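Side-chain contacts in choline dehydrogenase and related flavoproteins (Aspergillus oryzae, PDB 3Q9T), which probably oxidises formate as a formate oxidase of the glucose-methanol-choline family, with 8-formyl-FAD bound at its catalytic site: residues Q111-F115 with G116-W120; I233-E236 with A237-T240; M322-V325 with L326-G330; M460-G463 with I464-S467. All coordinates share one frame; numbering follows the deposited sequence. Where two conformers were deposited one is given.

Contact 1 (Q111-F115 with G116-W120); sequences QWEEF and GGKEW
Trp112 and Glu113 each hand their carbonyl to an amide four residues on: Gly116 N bonds to Trp112 O at 2.8 Å and Gly117 N to Glu113 O, also at 2.8 Å. Phe115 N shares Trp112 O. The short helix ends there, Gly117 being the first residue to leave helical angles, with positive phi (71°), and Glu113 CA points its hydrogen at Gly117 O, 3.6 Å away. The benzene parts of the two indoles meet CE3 to CE3 at 3.7 Å, Trp120 CE3 lying at the edge of the Trp112 ring, near its plane, as the two side chains cross obliquely. Trp112 CG stands beside its own backbone N (chi1 -70°), which turns CE3 toward Trp120. Gly116, without a side chain, lets the Trp120 ring in close, its own O at the edge of that ring. On the outside, the extended Glu113 lays its carboxylate against the aliphatic part of Lys118, while the ion pair of Glu113 OE1 and Lys118 NZ is long at 3.9 Å. Trp120 NE1 bonds to Pro528 O, and its ring takes a cation-pi contact from Lys564 of helix 555-572. The arrangement is a glycine-terminated helix end, whose buried indoles tie the link between helices 113-116 and 122-131 to the C-terminal helix of the flavoprotein fold.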
# COMPACT_ATOMS: atom_id res chain seq x y z
N GLN A 111 5.28 7.39 34.17
CA GLN A 111 6.47 6.81 33.54
C GLN A 111 7.22 7.83 32.68
O GLN A 111 8.33 7.58 32.26
CB GLN A 111 6.13 5.56 32.74
CG GLN A 111 5.38 4.51 33.53
CD GLN A 111 6.08 4.14 34.82
OE1 GLN A 111 7.13 3.50 34.80
NE2 GLN A 111 5.50 4.54 35.94
N TRP A 112 6.60 8.98 32.43
CA TRP A 112 7.34 10.05 31.75
C TRP A 112 8.54 10.47 32.60
O TRP A 112 9.50 11.06 32.10
CB TRP A 112 6.45 11.25 31.46
CG TRP A 112 5.39 11.04 30.40
CD1 TRP A 112 4.83 9.87 30.02
CD2 TRP A 112 4.78 12.06 29.60
NE1 TRP A 112 3.90 10.08 29.03
CE2 TRP A 112 3.85 11.43 28.75
CE3 TRP A 112 4.94 13.45 29.50
CZ2 TRP A 112 3.08 12.13 27.83
CZ3 TRP A 112 4.17 14.15 28.59
CH2 TRP A 112 3.25 13.48 27.76
N GLU A 113 8.50 10.15 33.89
CA GLU A 113 9.58 10.55 34.79
C GLU A 113 10.95 10.15 34.25
O GLU A 113 11.92 10.88 34.39
CB GLU A 113 9.39 9.96 36.19
CG GLU A 113 10.63 10.11 37.05
CD GLU A 113 10.37 9.94 38.52
OE1 GLU A 113 9.22 9.62 38.90
OE2 GLU A 113 11.31 10.13 39.32
N GLU A 114 11.00 8.98 33.63
CA GLU A 114 12.24 8.44 33.07
C GLU A 114 12.82 9.36 32.01
O GLU A 114 14.01 9.32 31.73
CB GLU A 114 11.96 7.08 32.46
CG GLU A 114 13.17 6.43 31.81
CD GLU A 114 12.80 5.14 31.11
OE1 GLU A 114 11.60 4.79 31.11
OE2 GLU A 114 13.70 4.48 30.54
N PHE A 115 11.97 10.20 31.43
CA PHE A 115 12.42 11.10 30.39
C PHE A 115 12.49 12.53 30.89
O PHE A 115 13.42 13.26 30.54
CB PHE A 115 11.48 11.01 29.18
CG PHE A 115 11.43 9.65 28.55
CD1 PHE A 115 12.25 9.34 27.48
CD2 PHE A 115 10.58 8.68 29.06
CE1 PHE A 115 12.20 8.09 26.90
CE2 PHE A 115 10.53 7.42 28.49
CZ PHE A 115 11.33 7.11 27.42
N GLY A 116 11.52 12.94 31.69
CA GLY A 116 11.41 14.34 32.06
C GLY A 116 11.60 14.67 33.52
O GLY A 116 11.52 15.84 33.91
N GLY A 117 11.88 13.65 34.33
CA GLY A 117 11.99 13.83 35.76
C GLY A 117 10.62 14.10 36.37
O GLY A 117 9.59 14.04 35.69
N LYS A 118 10.61 14.43 37.65
CA LYS A 118 9.37 14.50 38.42
C LYS A 118 8.33 15.45 37.84
O LYS A 118 7.14 15.18 37.91
CB LYS A 118 9.66 14.87 39.88
CG LYS A 118 9.02 13.93 40.88
CD LYS A 118 9.50 12.50 40.66
CE LYS A 118 8.91 11.53 41.69
NZ LYS A 118 7.41 11.59 41.75
N GLU A 119 8.76 16.57 37.29
CA GLU A 119 7.79 17.56 36.82
C GLU A 119 6.97 17.06 35.63
O GLU A 119 5.93 17.63 35.27
CB GLU A 119 8.49 18.90 36.51
CG GLU A 119 9.44 18.87 35.30
CD GLU A 119 10.15 20.21 35.06
OE1 GLU A 119 9.47 21.26 34.97
OE2 GLU A 119 11.39 20.20 34.95
N TRP A 120 7.42 15.99 34.99
CA TRP A 120 6.62 15.38 33.93
C TRP A 120 5.98 14.07 34.39
O TRP A 120 6.16 13.04 33.76
CB TRP A 120 7.46 15.14 32.67
CG TRP A 120 7.86 16.40 31.93
CD1 TRP A 120 9.04 17.07 32.03
CD2 TRP A 120 7.07 17.12 30.97
NE1 TRP A 120 9.04 18.17 31.19
CE2 TRP A 120 7.84 18.22 30.53
CE3 TRP A 120 5.78 16.95 30.45
CZ2 TRP A 120 7.37 19.14 29.59
CZ3 TRP A 120 5.31 17.86 29.51
CH2 TRP A 120 6.11 18.94 29.09

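Contact 2 (I233-E236 with A237-T240); sequences IINE and ADRT
Asn235 and Thr240 close a beta-hairpin that carries a G1 beta bulge, where strand 227-235 turns back into strand 240-248. They form an antiparallel hydrogen-bonded pair: Asn235 N reaches Thr240 O at 2.7 Å and Thr240 N returns to Asn235 O at 3.0 Å. Arg239, with positive phi, faces Asn235 together with Thr240 and makes the bulge. This is the tight side of the contact. Ile234 joins it from the strand, its CG2 3.8 Å from Thr240 O, and Thr240 itself is buried against Lys536 and Lys537. The loose side is the solvent-facing loop, where Glu236, Ala237, Asp238 and Arg239 all lie exposed and the turn bond from Arg239 N to Glu236 O is weak. One side chain bridges the two regions. With CG swung opposite the backbone N (chi1 -177°), Asn235 folds its amide over the start of the turn, and OD1 takes Asp238 N at 2.7 Å in a nearly straight bond (169°). Amide and carboxylate planes are only 19° apart, but Asn235 OD1 and Asp238 OD2, both acceptors, approach to 3.0 Å without bonding. Within the returning arm Thr240 OG1 donates to Asp238 O at 2.7 Å, from well above the carbonyl plane.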
# COMPACT_ATOMS: atom_id res chain seq x y z
N ILE A 233 16.90 29.42 11.53
CA ILE A 233 18.14 30.20 11.44
C ILE A 233 19.03 29.94 12.66
O ILE A 233 18.70 30.36 13.79
CB ILE A 233 17.86 31.72 11.30
CG1 ILE A 233 16.91 31.99 10.12
CG2 ILE A 233 19.17 32.52 11.13
CD1 ILE A 233 16.78 33.49 9.73
N ILE A 234 20.14 29.25 12.43
CA ILE A 234 21.01 28.81 13.50
C ILE A 234 22.39 29.46 13.39
O ILE A 234 23.05 29.35 12.36
CB ILE A 234 21.23 27.28 13.46
CG1 ILE A 234 19.90 26.54 13.45
CG2 ILE A 234 22.08 26.83 14.64
CD1 ILE A 234 19.16 26.62 14.76
N ASN A 235 22.82 30.15 14.44
CA ASN A 235 24.19 30.63 14.51
C ASN A 235 25.10 29.57 15.11
O ASN A 235 24.97 29.22 16.27
CB ASN A 235 24.27 31.90 15.33
CG ASN A 235 25.67 32.48 15.36
OD1 ASN A 235 26.55 31.95 16.04
ND2 ASN A 235 25.88 33.56 14.62
N GLU A 236 26.02 29.04 14.30
CA GLU A 236 26.92 27.98 14.74
C GLU A 236 27.86 28.38 15.88
O GLU A 236 28.07 27.61 16.83
CB GLU A 236 27.75 27.45 13.58
CG GLU A 236 27.05 26.42 12.72
CD GLU A 236 28.03 25.42 12.13
OE1 GLU A 236 28.63 24.62 12.90
OE2 GLU A 236 28.21 25.44 10.89
N ALA A 237 28.43 29.57 15.78
CA ALA A 237 29.41 29.99 16.79
C ALA A 237 28.73 30.07 18.16
O ALA A 237 29.26 29.56 19.16
CB ALA A 237 30.04 31.33 16.41
N ASP A 238 27.56 30.71 18.18
CA ASP A 238 26.78 30.90 19.40
C ASP A 238 25.95 29.66 19.75
O ASP A 238 25.28 29.64 20.79
CB ASP A 238 25.81 32.08 19.21
CG ASP A 238 26.51 33.40 18.91
OD1 ASP A 238 27.55 33.69 19.53
OD2 ASP A 238 25.99 34.15 18.05
N ARG A 239 25.96 28.64 18.89
CA ARG A 239 25.06 27.50 19.03
C ARG A 239 23.68 28.00 19.38
O ARG A 239 23.07 27.51 20.32
CB ARG A 239 25.54 26.57 20.13
CG ARG A 239 26.86 25.89 19.84
CD ARG A 239 27.53 25.45 21.12
NE ARG A 239 28.97 25.30 20.95
CZ ARG A 239 29.56 24.21 20.46
NH1 ARG A 239 28.83 23.16 20.11
NH2 ARG A 239 30.88 24.17 20.34
N THR A 240 23.20 28.99 18.64
CA THR A 240 21.95 29.66 19.01
C THR A 240 20.96 29.73 17.85
O THR A 240 21.34 29.94 16.69
CB THR A 240 22.24 31.08 19.55
OG1 THR A 240 22.94 30.97 20.81
CG2 THR A 240 20.96 31.85 19.77

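Contact 3 (M322-V325 with L326-G330); sequences MDDV and LLRHG
Arg328 takes hold of Asp324 side-on, with NE and NH2 both directed at the one oxygen OD1, 3.0 Å and 3.1 Å away. The acceptor lies in the guanidinium plane, NE using the anti lone pair of OD1 and NH2 meeting it from outside the carboxylate plane; the two planes are turned 51° apart. A bend at chi3 (-82°) curls the arginine back over the turn, and the carbonyl carbon of Asp323 lies over one face of its guanidinium, offset toward the rim. Elsewhere on the helix, Leu326 CD1 touches Met322 CB at 4.1 Å. What positions these groups is the backbone. Met322 O accepts Leu326 N at 2.9 Å and also takes Val325 N, while Asp323 O receives both Leu327 N and, at 3.2 Å, Arg328 N, five residues on, in a wider pi-type turn. A water spans Asp324 O and Arg328 O where helix 323-327 ends. Beyond lie the outer partners: Asp324 OD2 pairs with Lys332, Arg328 NH1 bonds to Gly414 O, and the Asp323 carboxylate takes the amides of His416 and Phe400. With Arg328 on OD1 and Lys332 on OD2, each oxygen of Asp324 faces a positive charge, which would probably keep its carboxylate ionised.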
# COMPACT_ATOMS: atom_id res chain seq x y z
N MET A 322 -27.02 7.75 12.51
CA MET A 322 -27.38 9.05 11.97
C MET A 322 -27.26 9.17 10.45
O MET A 322 -27.46 10.26 9.90
CB MET A 322 -26.52 10.11 12.66
CG MET A 322 -26.78 10.19 14.16
SD MET A 322 -28.47 10.72 14.47
CE MET A 322 -28.53 12.27 13.56
N ASP A 323 -26.95 8.06 9.79
CA ASP A 323 -26.73 8.07 8.34
C ASP A 323 -27.85 8.77 7.57
O ASP A 323 -27.59 9.56 6.66
CB ASP A 323 -26.56 6.64 7.82
CG ASP A 323 -25.48 5.87 8.57
OD1 ASP A 323 -25.55 5.79 9.82
OD2 ASP A 323 -24.57 5.34 7.90
N ASP A 324 -29.09 8.47 7.93
CA ASP A 324 -30.22 8.96 7.14
C ASP A 324 -30.48 10.45 7.36
O ASP A 324 -31.20 11.08 6.60
CB ASP A 324 -31.49 8.15 7.45
CG ASP A 324 -32.37 7.98 6.22
OD1 ASP A 324 -31.83 7.62 5.14
OD2 ASP A 324 -33.59 8.22 6.32
N VAL A 325 -29.88 11.00 8.41
CA VAL A 325 -30.06 12.39 8.73
C VAL A 325 -28.90 13.23 8.24
O VAL A 325 -29.09 14.29 7.64
CB VAL A 325 -30.21 12.59 10.24
CG1 VAL A 325 -30.45 14.06 10.55
CG2 VAL A 325 -31.33 11.70 10.81
N LEU A 326 -27.68 12.75 8.46
CA LEU A 326 -26.50 13.55 8.17
C LEU A 326 -25.79 13.20 6.86
O LEU A 326 -25.26 14.08 6.18
CB LEU A 326 -25.53 13.50 9.34
CG LEU A 326 -26.08 14.14 10.62
CD1 LEU A 326 -25.18 13.85 11.82
CD2 LEU A 326 -26.26 15.64 10.40
N LEU A 327 -25.80 11.92 6.51
CA LEU A 327 -24.98 11.44 5.40
C LEU A 327 -25.65 11.53 4.04
O LEU A 327 -24.98 11.79 3.04
CB LEU A 327 -24.55 9.99 5.64
CG LEU A 327 -23.10 9.71 6.02
CD1 LEU A 327 -22.82 8.22 5.79
CD2 LEU A 327 -22.13 10.57 5.20
N ARG A 328 -26.95 11.29 4.00
CA ARG A 328 -27.68 11.21 2.74
C ARG A 328 -28.46 12.48 2.49
O ARG A 328 -28.96 13.11 3.43
CB ARG A 328 -28.58 9.96 2.71
CG ARG A 328 -27.79 8.66 2.75
CD ARG A 328 -28.63 7.41 2.52
NE ARG A 328 -29.30 6.97 3.74
CZ ARG A 328 -28.82 6.04 4.56
NH1 ARG A 328 -27.65 5.45 4.30
NH2 ARG A 328 -29.51 5.70 5.65
N HIS A 329 -28.56 12.87 1.23
CA HIS A 329 -29.31 14.08 0.90
C HIS A 329 -30.79 13.80 1.08
O HIS A 329 -31.26 12.68 0.85
CB HIS A 329 -29.01 14.54 -0.53
CG HIS A 329 -27.70 15.26 -0.68
ND1 HIS A 329 -27.42 16.44 -0.03
CD2 HIS A 329 -26.61 14.97 -1.43
CE1 HIS A 329 -26.20 16.84 -0.35
NE2 HIS A 329 -25.69 15.97 -1.20
N GLY A 330 -31.53 14.82 1.49
CA GLY A 330 -32.97 14.68 1.63
C GLY A 330 -33.56 15.72 2.54
O GLY A 330 -32.85 16.60 3.04
O HOH W 1 -31.42 13.10 4.72

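Contact 4 (M460-G463 with I464-S467); sequences MREG and IRFS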
# COMPACT_ATOMS: atom_id res chain seq x y z
N MET A 460 -5.10 -6.85 19.04
CA MET A 460 -6.06 -6.17 18.17
C MET A 460 -7.16 -7.13 17.76
O MET A 460 -8.33 -6.77 17.79
CB MET A 460 -5.40 -5.56 16.93
CG MET A 460 -6.41 -4.90 16.00
SD MET A 460 -7.24 -3.51 16.82
CE MET A 460 -6.05 -2.17 16.47
N ARG A 461 -6.77 -8.34 17.38
CA ARG A 461 -7.74 -9.41 17.12
C ARG A 461 -8.71 -9.56 18.30
O ARG A 461 -9.94 -9.54 18.14
CB ARG A 461 -7.01 -10.73 16.89
CG ARG A 461 -7.91 -11.92 16.58
CD ARG A 461 -7.53 -13.08 17.47
NE ARG A 461 -6.26 -13.64 17.08
CZ ARG A 461 -5.45 -14.35 17.87
NH1 ARG A 461 -5.77 -14.59 19.14
NH2 ARG A 461 -4.32 -14.81 17.36
N GLU A 462 -8.16 -9.71 19.50
CA GLU A 462 -8.99 -9.93 20.68
C GLU A 462 -9.86 -8.74 21.08
O GLU A 462 -10.88 -8.92 21.73
CB GLU A 462 -8.14 -10.42 21.85
CG GLU A 462 -7.50 -11.78 21.58
CD GLU A 462 -8.53 -12.81 21.14
OE1 GLU A 462 -9.62 -12.83 21.75
OE2 GLU A 462 -8.28 -13.56 20.18
N GLY A 463 -9.46 -7.53 20.69
CA GLY A 463 -10.27 -6.35 21.00
C GLY A 463 -11.43 -6.20 20.03
O GLY A 463 -12.47 -5.65 20.36
N ILE A 464 -11.23 -6.67 18.80
CA ILE A 464 -12.32 -6.85 17.86
C ILE A 464 -13.27 -7.92 18.43
O ILE A 464 -14.48 -7.72 18.44
CB ILE A 464 -11.78 -7.27 16.47
CG1 ILE A 464 -10.84 -6.19 15.91
CG2 ILE A 464 -12.93 -7.51 15.49
CD1 ILE A 464 -10.14 -6.61 14.60
N ARG A 465 -12.75 -9.04 18.93
CA ARG A 465 -13.63 -10.09 19.46
C ARG A 465 -14.45 -9.54 20.64
O ARG A 465 -15.68 -9.67 20.66
CB ARG A 465 -12.86 -11.35 19.85
CG ARG A 465 -13.77 -12.58 20.02
CD ARG A 465 -13.00 -13.76 20.63
NE ARG A 465 -11.71 -13.93 19.97
CZ ARG A 465 -11.54 -14.44 18.75
NH1 ARG A 465 -12.60 -14.86 18.06
NH2 ARG A 465 -10.32 -14.53 18.23
N PHE A 466 -13.79 -8.91 21.60
CA PHE A 466 -14.49 -8.26 22.70
C PHE A 466 -15.61 -7.33 22.19
O PHE A 466 -16.71 -7.37 22.72
CB PHE A 466 -13.51 -7.47 23.57
CG PHE A 466 -14.16 -6.54 24.55
CD1 PHE A 466 -14.20 -6.86 25.90
CD2 PHE A 466 -14.73 -5.34 24.13
CE1 PHE A 466 -14.80 -6.01 26.82
CE2 PHE A 466 -15.33 -4.48 25.03
CZ PHE A 466 -15.36 -4.81 26.38
N SER A 467 -15.32 -6.52 21.17
CA SER A 467 -16.32 -5.59 20.65
C SER A 467 -17.51 -6.31 20.02
O SER A 467 -18.65 -5.87 20.17
CB SER A 467 -15.73 -4.60 19.64
OG SER A 467 -14.67 -3.87 20.21
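Glu462 lies at the edge of the Arg465 guanidinium, whose nitrogens sit somewhat out of the carboxylate plane, the two planes 26° apart: Arg465 NE bonds to Glu462 OE1 and NH2 to OE2, both at 3.0 Å and nearly straight. Both oxygens are met on their syn sides. Two conformers of Arg465 were modelled, and these bonds hold for the one described. A second guanidinium comes to the same carboxylate: Glu462 OE2 lies in the plane of the Arg461 guanidinium, at its edge, and is met on its anti side by Arg461 NH1 at 2.9 Å. The two donors to OE2 approach from opposite faces of the carboxylate plane. The arginine planes are 52° apart, and Arg461 CD rests at the edge of the Arg465 guanidinium. Arg465 swings CG opposite its backbone N (chi1 -164°) and bends at chi3, while Glu462 turns beside its own N, which lays the two side chains alongside each other, pointing the same way. On another side of helix 454-473 Met460 CG packs on Ile464 CD1 at 4.3 Å, next to Val310 and Met497. Ser467 OG, beside its backbone N, doubles the helical bond by donating to Gly463 O at 2.8 Å, which also receives Ser467 N; the Phe466 ring has that oxygen at its edge. Outside, Arg465 NH1 bonds to Leu491 O. In this largely buried network two arginines share the Glu462 carboxylate, Arg461 having Asp368 as a second partner; Arg461, joined by Arg465 in this conformer, would probably keep Glu462 ionised.

Overall arrangement
The four contacts come in series along the chain, none touching another. Contact 1 is at the turn after helix 113-116, contact 2 at the tip of the hairpin joining strands 227-235 and 240-248; their centres lie about 29 Å apart. Contacts 3 and 4 are also about 29 Å apart: contact 3 sits on helix 323-327, soon after strand 308-316, and contact 4 on helix 454-473, which packs against that strand. Contact 3 lies across the centre of the chain from contacts 1 and 2, its centre about 56 Å from that of contact 2. Contacts 1 and 2 come within about 11 and 13 Å of the bound cofactor at side chains Trp112 and Ile233, whereas contacts 3 and 4 lie away from the known cofactor-binding residues.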